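Local structure of protein ppBat (Bacteroides thetaiotaomicron VPI-5482, 3CNE) at residues D68-S73 with K98-K103; M115-T120 with G152-A157. The protein binds flavins such as lumichrome, riboflavin, FMN and FAD as a homodimer, and may serve to store them, apparently without proteolytic or chaperone activity. One frame throughout, in Å; residues are numbered along the deposited sequence.

Contact 1: D68-S73 with K98-K103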
ATOM      1  N   ASP A  68     -14.506 -17.359   3.401  1.00 28.50           N
ATOM      2  CA  ASP A  68     -15.643 -16.723   4.073  1.00 27.18           C
ATOM      3  C   ASP A  68     -15.954 -15.341   3.485  1.00 25.64           C
ATOM      4  O   ASP A  68     -17.016 -14.773   3.711  1.00 23.31           O
ATOM      5  CB  ASP A  68     -15.318 -16.597   5.553  1.00 28.11           C
ATOM      6  CG  ASP A  68     -15.105 -17.949   6.205  1.00 29.81           C
ATOM      7  OD1 ASP A  68     -16.106 -18.629   6.477  1.00 34.06           O
ATOM      8  OD2 ASP A  68     -13.950 -18.356   6.404  1.00 32.36           O
ATOM      9  N   ALA A  69     -14.973 -14.796   2.760  1.00 24.41           N
ATOM     10  CA  ALA A  69     -14.988 -13.400   2.343  1.00 23.66           C
ATOM     11  C   ALA A  69     -14.207 -13.261   1.055  1.00 23.09           C
ATOM     12  O   ALA A  69     -13.272 -14.014   0.815  1.00 22.39           O
ATOM     13  CB  ALA A  69     -14.376 -12.491   3.420  1.00 23.28           C
ATOM     14  N   LEU A  70     -14.625 -12.295   0.240  1.00 23.19           N
ATOM     15  CA  LEU A  70     -13.894 -11.874  -0.940  1.00 23.21           C
ATOM     16  C   LEU A  70     -13.574 -10.395  -0.791  1.00 22.92           C
ATOM     17  O   LEU A  70     -14.452  -9.596  -0.432  1.00 21.95           O
ATOM     18  CB  LEU A  70     -14.727 -12.113  -2.186  1.00 23.35           C
ATOM     19  CG  LEU A  70     -14.144 -11.872  -3.589  1.00 24.64           C
ATOM     20  CD1 LEU A  70     -14.922 -12.667  -4.618  1.00 24.65           C
ATOM     21  CD2 LEU A  70     -14.260 -10.392  -3.956  1.00 28.05           C
ATOM     22  N   VAL A  71     -12.313 -10.041  -1.050  1.00 22.24           N
ATOM     23  CA  VAL A  71     -11.905  -8.643  -1.217  1.00 22.20           C
ATOM     24  C   VAL A  71     -11.617  -8.380  -2.700  1.00 22.10           C
ATOM     25  O   VAL A  71     -10.877  -9.131  -3.334  1.00 22.75           O
ATOM     26  CB  VAL A  71     -10.635  -8.274  -0.394  1.00 21.37           C
ATOM     27  CG1 VAL A  71     -10.120  -6.933  -0.780  1.00 22.73           C
ATOM     28  CG2 VAL A  71     -10.941  -8.293   1.124  1.00 21.58           C
ATOM     29  N   PHE A  72     -12.236  -7.345  -3.259  1.00 22.00           N
ATOM     30  CA  PHE A  72     -11.885  -6.922  -4.613  1.00 22.35           C
ATOM     31  C   PHE A  72     -11.019  -5.676  -4.516  1.00 22.27           C
ATOM     32  O   PHE A  72     -11.491  -4.592  -4.136  1.00 21.30           O
ATOM     33  CB  PHE A  72     -13.098  -6.620  -5.498  1.00 23.75           C
ATOM     34  CG  PHE A  72     -12.696  -6.240  -6.905  1.00 24.20           C
ATOM     35  CD1 PHE A  72     -12.374  -7.230  -7.839  1.00 26.29           C
ATOM     36  CD2 PHE A  72     -12.552  -4.907  -7.268  1.00 25.53           C
ATOM     37  CE1 PHE A  72     -11.936  -6.888  -9.161  1.00 25.50           C
ATOM     38  CE2 PHE A  72     -12.154  -4.559  -8.569  1.00 25.62           C
ATOM     39  CZ  PHE A  72     -11.839  -5.558  -9.508  1.00 26.00           C
ATOM     40  N   SER A  73      -9.754  -5.842  -4.861  1.00 22.06           N
ATOM     41  CA  SER A  73      -8.790  -4.761  -4.725  1.00 23.20           C
ATOM     42  C   SER A  73      -8.569  -4.136  -6.111  1.00 23.56           C
ATOM     43  O   SER A  73      -7.977  -4.737  -7.009  1.00 22.97           O
ATOM     44  CB  SER A  73      -7.494  -5.290  -4.100  1.00 23.55           C
ATOM     45  OG  SER A  73      -6.781  -4.253  -3.442  1.00 25.60           O
ATOM     46  N   LYS A  98     -19.846 -13.757  -8.671  1.00 25.95           N
ATOM     47  CA  LYS A  98     -21.231 -14.264  -8.622  1.00 27.03           C
ATOM     48  C   LYS A  98     -21.352 -15.384  -7.603  1.00 26.33           C
ATOM     49  O   LYS A  98     -22.250 -15.364  -6.776  1.00 27.46           O
ATOM     50  CB  LYS A  98     -21.714 -14.719 -10.001  1.00 26.87           C
ATOM     51  CG  LYS A  98     -23.252 -14.861 -10.101  1.00 28.23           C
ATOM     52  CD  LYS A  98     -23.651 -15.460 -11.460  1.00 29.50           C
ATOM     53  CE  LYS A  98     -25.175 -15.771 -11.545  1.00 32.80           C
ATOM     54  NZ  LYS A  98     -25.911 -14.796 -12.401  1.00 36.78           N
ATOM     55  N   THR A  99     -20.448 -16.355  -7.665  1.00 26.18           N
ATOM     56  CA  THR A  99     -20.492 -17.504  -6.781  1.00 26.76           C
ATOM     57  C   THR A  99     -20.352 -17.114  -5.305  1.00 27.02           C
ATOM     58  O   THR A  99     -21.156 -17.528  -4.488  1.00 25.87           O
ATOM     59  CB  THR A  99     -19.434 -18.516  -7.167  1.00 26.71           C
ATOM     60  OG1 THR A  99     -19.669 -18.929  -8.514  1.00 26.40           O
ATOM     61  CG2 THR A  99     -19.465 -19.719  -6.245  1.00 26.68           C
ATOM     62  N   PHE A 100     -19.347 -16.301  -4.972  1.00 27.29           N
ATOM     63  CA  PHE A 100     -19.222 -15.784  -3.610  1.00 27.30           C
ATOM     64  C   PHE A 100     -20.505 -15.100  -3.110  1.00 28.24           C
ATOM     65  O   PHE A 100     -20.927 -15.332  -1.988  1.00 28.10           O
ATOM     66  CB  PHE A 100     -18.038 -14.812  -3.522  1.00 27.88           C
ATOM     67  CG  PHE A 100     -16.729 -15.471  -3.148  1.00 27.43           C
ATOM     68  CD1 PHE A 100     -15.985 -16.165  -4.093  1.00 28.06           C
ATOM     69  CD2 PHE A 100     -16.245 -15.392  -1.837  1.00 26.88           C
ATOM     70  CE1 PHE A 100     -14.755 -16.760  -3.742  1.00 28.31           C
ATOM     71  CE2 PHE A 100     -15.018 -15.964  -1.485  1.00 25.34           C
ATOM     72  CZ  PHE A 100     -14.284 -16.660  -2.423  1.00 26.00           C
ATOM     73  N   GLY A 101     -21.104 -14.246  -3.946  1.00 29.02           N
ATOM     74  CA  GLY A 101     -22.283 -13.474  -3.573  1.00 29.69           C
ATOM     75  C   GLY A 101     -23.495 -14.381  -3.395  1.00 30.63           C
ATOM     76  O   GLY A 101     -24.201 -14.289  -2.385  1.00 30.21           O
ATOM     77  N   GLU A 102     -23.701 -15.272  -4.368  1.00 31.20           N
ATOM     78  CA  GLU A 102     -24.723 -16.337  -4.291  1.00 32.52           C
ATOM     79  C   GLU A 102     -24.595 -17.208  -3.032  1.00 32.10           C
ATOM     80  O   GLU A 102     -25.607 -17.682  -2.489  1.00 31.41           O
ATOM     81  CB  GLU A 102     -24.654 -17.239  -5.531  1.00 31.99           C
ATOM     82  CG  GLU A 102     -25.278 -16.621  -6.757  1.00 34.29           C
ATOM     83  CD  GLU A 102     -25.159 -17.496  -8.012  1.00 35.92           C
ATOM     84  OE1 GLU A 102     -24.439 -18.540  -7.997  1.00 39.23           O
ATOM     85  OE2 GLU A 102     -25.796 -17.125  -9.028  1.00 40.31           O
ATOM     86  N   LYS A 103     -23.361 -17.428  -2.567  1.00 31.14           N
ATOM     87  CA  LYS A 103     -23.160 -18.275  -1.396  1.00 31.07           C
ATOM     88  C   LYS A 103     -23.166 -17.500  -0.091  1.00 29.96           C
ATOM     89  O   LYS A 103     -22.815 -18.041   0.958  1.00 29.32           O
ATOM     90  CB  LYS A 103     -21.905 -19.146  -1.528  1.00 31.27           C
ATOM     91  CG  LYS A 103     -21.979 -20.188  -2.626  1.00 32.39           C
ATOM     92  CD  LYS A 103     -20.695 -21.042  -2.669  1.00 33.08           C
ATOM     93  CE  LYS A 103     -20.702 -22.005  -3.862  1.00 36.89           C
ATOM     94  NZ  LYS A 103     -20.259 -23.405  -3.546  1.00 38.95           N
TER
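In the beta-alpha-beta unit of strand 69-73, helix 88-102 and strand 106-110, part of the DJ-1/PfpI fold, the helix packs on the first strand where Leu70 meets Phe100. Both side chains leave their backbones toward the opposing segment, and the CA atoms of Leu70 and Phe100 are 7.1 Å apart. Leu70 covers one face of the Phe100 ring with two carbons. Its CB lies 3.6 Å from CD2 of Phe100, while its CD1 makes a CH-pi contact, 3.9 Å from the centroid of the Phe100 ring and 23° off the ring normal. That methyl sits closest to CG and CD1 of the ring, so it is displaced from the centre toward the rim. With CG of Leu70 anti to the backbone N (chi1 -174°), the side chain reaches out from the strand and its CD1 comes to lie over the ring face. Next to CD2, the ring atom CE2 of Phe100 lies 3.5 Å from the backbone O of Ala69, obliquely to the ring. Glu64 and Met107 also touch the Phe100 side chain. Replacing this phenylalanine by an alanine would probably open a gap between helix and strand and deprive Leu70 CD1 of its aromatic partner. All three touching residues are buried, and the packing is apolar apart from the Ala69 carbonyl, consistent with shape fit and dispersion as the main attraction.

Contact 2: M115-T120 with G152-A157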
HETATM    1  N   MSE A 115     -18.884  -1.769  -8.583  1.00 30.44           N
HETATM    2  CA  MSE A 115     -19.352  -1.911  -9.963  1.00 33.77           C
HETATM    3  C   MSE A 115     -19.109  -3.329 -10.464  1.00 31.34           C
HETATM    4  O   MSE A 115     -19.974  -3.923 -11.105  1.00 30.62           O
HETATM    5  CB  MSE A 115     -18.680  -0.896 -10.866  1.00 33.28           C
HETATM    6  CG  MSE A 115     -19.226  -0.883 -12.291  1.00 36.66           C
HETATM    7 SE   MSE A 115     -18.063   0.164 -13.461  1.00 44.68          SE
HETATM    8  CE  MSE A 115     -16.416  -0.918 -13.524  1.00 39.02           C
HETATM    9  N   MSE A 116     -17.937  -3.874 -10.144  1.00 30.87           N
HETATM   10  CA  MSE A 116     -17.634  -5.269 -10.481  1.00 30.08           C
HETATM   11  C   MSE A 116     -18.693  -6.196  -9.854  1.00 28.75           C
HETATM   12  O   MSE A 116     -19.176  -7.134 -10.492  1.00 27.21           O
HETATM   13  CB  MSE A 116     -16.217  -5.634 -10.035  1.00 30.61           C
HETATM   14  CG  MSE A 116     -15.136  -4.808 -10.745  1.00 34.09           C
HETATM   15 SE   MSE A 116     -15.086  -5.241 -12.672  1.00 45.08          SE
HETATM   16  CE  MSE A 116     -14.261  -6.946 -12.517  1.00 40.77           C
ATOM     17  N   PHE A 117     -19.031  -5.926  -8.594  1.00 27.91           N
ATOM     18  CA  PHE A 117     -20.094  -6.643  -7.908  1.00 27.64           C
ATOM     19  C   PHE A 117     -21.426  -6.471  -8.647  1.00 27.53           C
ATOM     20  O   PHE A 117     -22.100  -7.463  -8.927  1.00 28.10           O
ATOM     21  CB  PHE A 117     -20.218  -6.185  -6.431  1.00 27.10           C
ATOM     22  CG  PHE A 117     -19.007  -6.498  -5.565  1.00 25.42           C
ATOM     23  CD1 PHE A 117     -18.086  -7.477  -5.926  1.00 25.06           C
ATOM     24  CD2 PHE A 117     -18.822  -5.825  -4.350  1.00 25.97           C
ATOM     25  CE1 PHE A 117     -16.970  -7.778  -5.083  1.00 26.22           C
ATOM     26  CE2 PHE A 117     -17.725  -6.115  -3.511  1.00 26.26           C
ATOM     27  CZ  PHE A 117     -16.795  -7.090  -3.890  1.00 24.65           C
ATOM     28  N   ASP A 118     -21.777  -5.224  -8.983  1.00 27.70           N
ATOM     29  CA  ASP A 118     -23.040  -4.909  -9.634  1.00 28.43           C
ATOM     30  C   ASP A 118     -23.233  -5.693 -10.921  1.00 28.66           C
ATOM     31  O   ASP A 118     -24.326  -6.213 -11.168  1.00 27.50           O
ATOM     32  CB  ASP A 118     -23.178  -3.403  -9.918  1.00 29.26           C
ATOM     33  CG  ASP A 118     -24.459  -3.059 -10.743  1.00 32.62           C
ATOM     34  OD1 ASP A 118     -24.960  -3.906 -11.507  1.00 39.21           O
ATOM     35  OD2 ASP A 118     -24.983  -1.939 -10.664  1.00 34.51           O
ATOM     36  N   PHE A 119     -22.168  -5.785 -11.719  1.00 28.53           N
ATOM     37  CA  PHE A 119     -22.197  -6.477 -13.010  1.00 28.87           C
ATOM     38  C   PHE A 119     -22.749  -7.885 -12.880  1.00 28.59           C
ATOM     39  O   PHE A 119     -23.370  -8.408 -13.811  1.00 29.05           O
ATOM     40  CB  PHE A 119     -20.786  -6.543 -13.632  1.00 29.58           C
ATOM     41  CG  PHE A 119     -20.282  -5.234 -14.195  1.00 29.02           C
ATOM     42  CD1 PHE A 119     -21.122  -4.150 -14.368  1.00 31.40           C
ATOM     43  CD2 PHE A 119     -18.956  -5.125 -14.619  1.00 30.93           C
ATOM     44  CE1 PHE A 119     -20.650  -2.960 -14.914  1.00 32.61           C
ATOM     45  CE2 PHE A 119     -18.468  -3.955 -15.160  1.00 31.04           C
ATOM     46  CZ  PHE A 119     -19.314  -2.866 -15.318  1.00 31.86           C
ATOM     47  N   THR A 120     -22.499  -8.512 -11.733  1.00 28.01           N
ATOM     48  CA  THR A 120     -22.950  -9.878 -11.505  1.00 27.32           C
ATOM     49  C   THR A 120     -24.380  -9.902 -10.953  1.00 27.38           C
ATOM     50  O   THR A 120     -24.970 -10.964 -10.836  1.00 27.49           O
ATOM     51  CB  THR A 120     -22.017 -10.657 -10.533  1.00 27.02           C
ATOM     52  OG1 THR A 120     -22.215 -10.171  -9.211  1.00 25.76           O
ATOM     53  CG2 THR A 120     -20.531 -10.484 -10.926  1.00 26.77           C
ATOM     54  N   GLY A 152     -25.767  -5.359   4.474  1.00 30.17           N
ATOM     55  CA  GLY A 152     -25.877  -6.805   4.378  1.00 30.14           C
ATOM     56  C   GLY A 152     -24.483  -7.374   4.404  1.00 29.91           C
ATOM     57  O   GLY A 152     -23.729  -7.104   5.328  1.00 30.54           O
ATOM     58  N   ASN A 153     -24.137  -8.142   3.376  1.00 29.28           N
ATOM     59  CA  ASN A 153     -22.801  -8.730   3.272  1.00 29.15           C
ATOM     60  C   ASN A 153     -21.784  -7.842   2.553  1.00 28.12           C
ATOM     61  O   ASN A 153     -20.637  -8.244   2.382  1.00 27.92           O
ATOM     62  CB  ASN A 153     -22.869 -10.098   2.604  1.00 29.12           C
ATOM     63  CG  ASN A 153     -23.810 -11.036   3.311  1.00 32.95           C
ATOM     64  OD1 ASN A 153     -23.843 -11.103   4.553  1.00 34.65           O
ATOM     65  ND2 ASN A 153     -24.596 -11.770   2.529  1.00 33.22           N
ATOM     66  N   PHE A 154     -22.199  -6.625   2.175  1.00 26.95           N
ATOM     67  CA  PHE A 154     -21.366  -5.735   1.378  1.00 26.24           C
ATOM     68  C   PHE A 154     -20.692  -4.643   2.193  1.00 25.99           C
ATOM     69  O   PHE A 154     -21.350  -3.865   2.863  1.00 25.10           O
ATOM     70  CB  PHE A 154     -22.166  -5.111   0.220  1.00 25.35           C
ATOM     71  CG  PHE A 154     -22.617  -6.109  -0.787  1.00 25.33           C
ATOM     72  CD1 PHE A 154     -21.804  -6.442  -1.872  1.00 22.88           C
ATOM     73  CD2 PHE A 154     -23.843  -6.748  -0.646  1.00 23.96           C
ATOM     74  CE1 PHE A 154     -22.206  -7.408  -2.797  1.00 23.13           C
ATOM     75  CE2 PHE A 154     -24.264  -7.705  -1.589  1.00 23.47           C
ATOM     76  CZ  PHE A 154     -23.445  -8.032  -2.651  1.00 23.39           C
ATOM     77  N   PHE A 155     -19.369  -4.592   2.081  1.00 25.96           N
ATOM     78  CA  PHE A 155     -18.539  -3.609   2.768  1.00 25.69           C
ATOM     79  C   PHE A 155     -17.758  -2.912   1.656  1.00 25.56           C
ATOM     80  O   PHE A 155     -16.776  -3.446   1.161  1.00 24.60           O
ATOM     81  CB  PHE A 155     -17.573  -4.319   3.735  1.00 25.78           C
ATOM     82  CG  PHE A 155     -18.257  -5.029   4.883  1.00 27.31           C
ATOM     83  CD1 PHE A 155     -18.041  -4.609   6.201  1.00 28.23           C
ATOM     84  CD2 PHE A 155     -19.103  -6.111   4.660  1.00 28.04           C
ATOM     85  CE1 PHE A 155     -18.684  -5.245   7.280  1.00 29.18           C
ATOM     86  CE2 PHE A 155     -19.749  -6.755   5.737  1.00 28.20           C
ATOM     87  CZ  PHE A 155     -19.530  -6.311   7.044  1.00 27.35           C
ATOM     88  N   THR A 156     -18.214  -1.734   1.237  1.00 25.04           N
ATOM     89  CA  THR A 156     -17.585  -1.065   0.110  1.00 24.77           C
ATOM     90  C   THR A 156     -17.176   0.349   0.487  1.00 25.00           C
ATOM     91  O   THR A 156     -17.845   1.019   1.283  1.00 24.08           O
ATOM     92  CB  THR A 156     -18.487  -1.061  -1.149  1.00 24.90           C
ATOM     93  OG1 THR A 156     -19.698  -0.330  -0.892  1.00 24.86           O
ATOM     94  CG2 THR A 156     -18.849  -2.475  -1.545  1.00 24.03           C
ATOM     95  N   ALA A 157     -16.046   0.777  -0.064  1.00 25.04           N
ATOM     96  CA  ALA A 157     -15.537   2.123   0.164  1.00 25.75           C
ATOM     97  C   ALA A 157     -15.421   2.831  -1.183  1.00 26.07           C
ATOM     98  O   ALA A 157     -15.140   2.198  -2.203  1.00 26.21           O
ATOM     99  CB  ALA A 157     -14.200   2.061   0.863  1.00 25.51           C
TER
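Aromatic packing accounts for most of the contact between Phe117, on helix 113-119, and Phe154, on strand 154-157. The two rings are neither stacked nor edge-to-face: their planes make 59° and their centroids are 6.0 Å apart. Contact is made through CD2 of Phe117, which lies 3.9 Å from CD1 of Phe154, with CE1 of the same ring almost as near. With CG anti to the carbonyl carbon in both (chi1 -65°), the side chains pass alongside each other in opposite directions, which brings CD2 of Phe117 to the edge of the Phe154 ring, in its plane. Seen from Phe117, the approach is oblique.

An aliphatic contact adds to this. The methyl CG2 of Thr156 faces the edge of the Phe117 ring, near its plane, at 4.3 Å from CE2 of Phe117. The hydroxyl of Thr156 is engaged elsewhere, in a hydrogen bond with the backbone N of Ala129.

Within segment 115-120, OG1 of Thr120 donates a hydrogen bond to the backbone O of Phe117 over 2.7 Å, in the carbonyl plane, and N of Thr120 donates to that same oxygen. Two donors thus grip the carbonyl of the residue whose ring makes the contact.

This is structural packing, about 12 Å from the zinc ion at Thr156's side chain: it sets the helix that follows zinc ligand Cys111 against strand 154-157 in this DJ-1/PfpI-family domain. Phe117 packs between its own helix, Ile97 of helix 88-102 and the sheet, while Phe154 meets it from strand 154-157; Met107 of strand 106-110 touches both.

Following the chain from the N terminus, strand 69-73 comes first, and contact 1 closes a loop of 24 residues that includes most of helix 88-102. Strand 106-110 and helix 113-119 come next. The chain then passes through strands 127-129 and 142-144 and re-enters the mixed sheet at its edge strand 148-151, before strand 154-157 meets helix 113-119 and contact 2 closes a second loop, of 31 residues. The loops are in series, neither nesting nor crossing. In space they adjoin, their centres 9 Å apart, with Leu70 CD2 3.9 Å from Phe117 CE1. Contact 1 ties helix 88-102, and contact 2 helix 113-119, to the same mixed sheet.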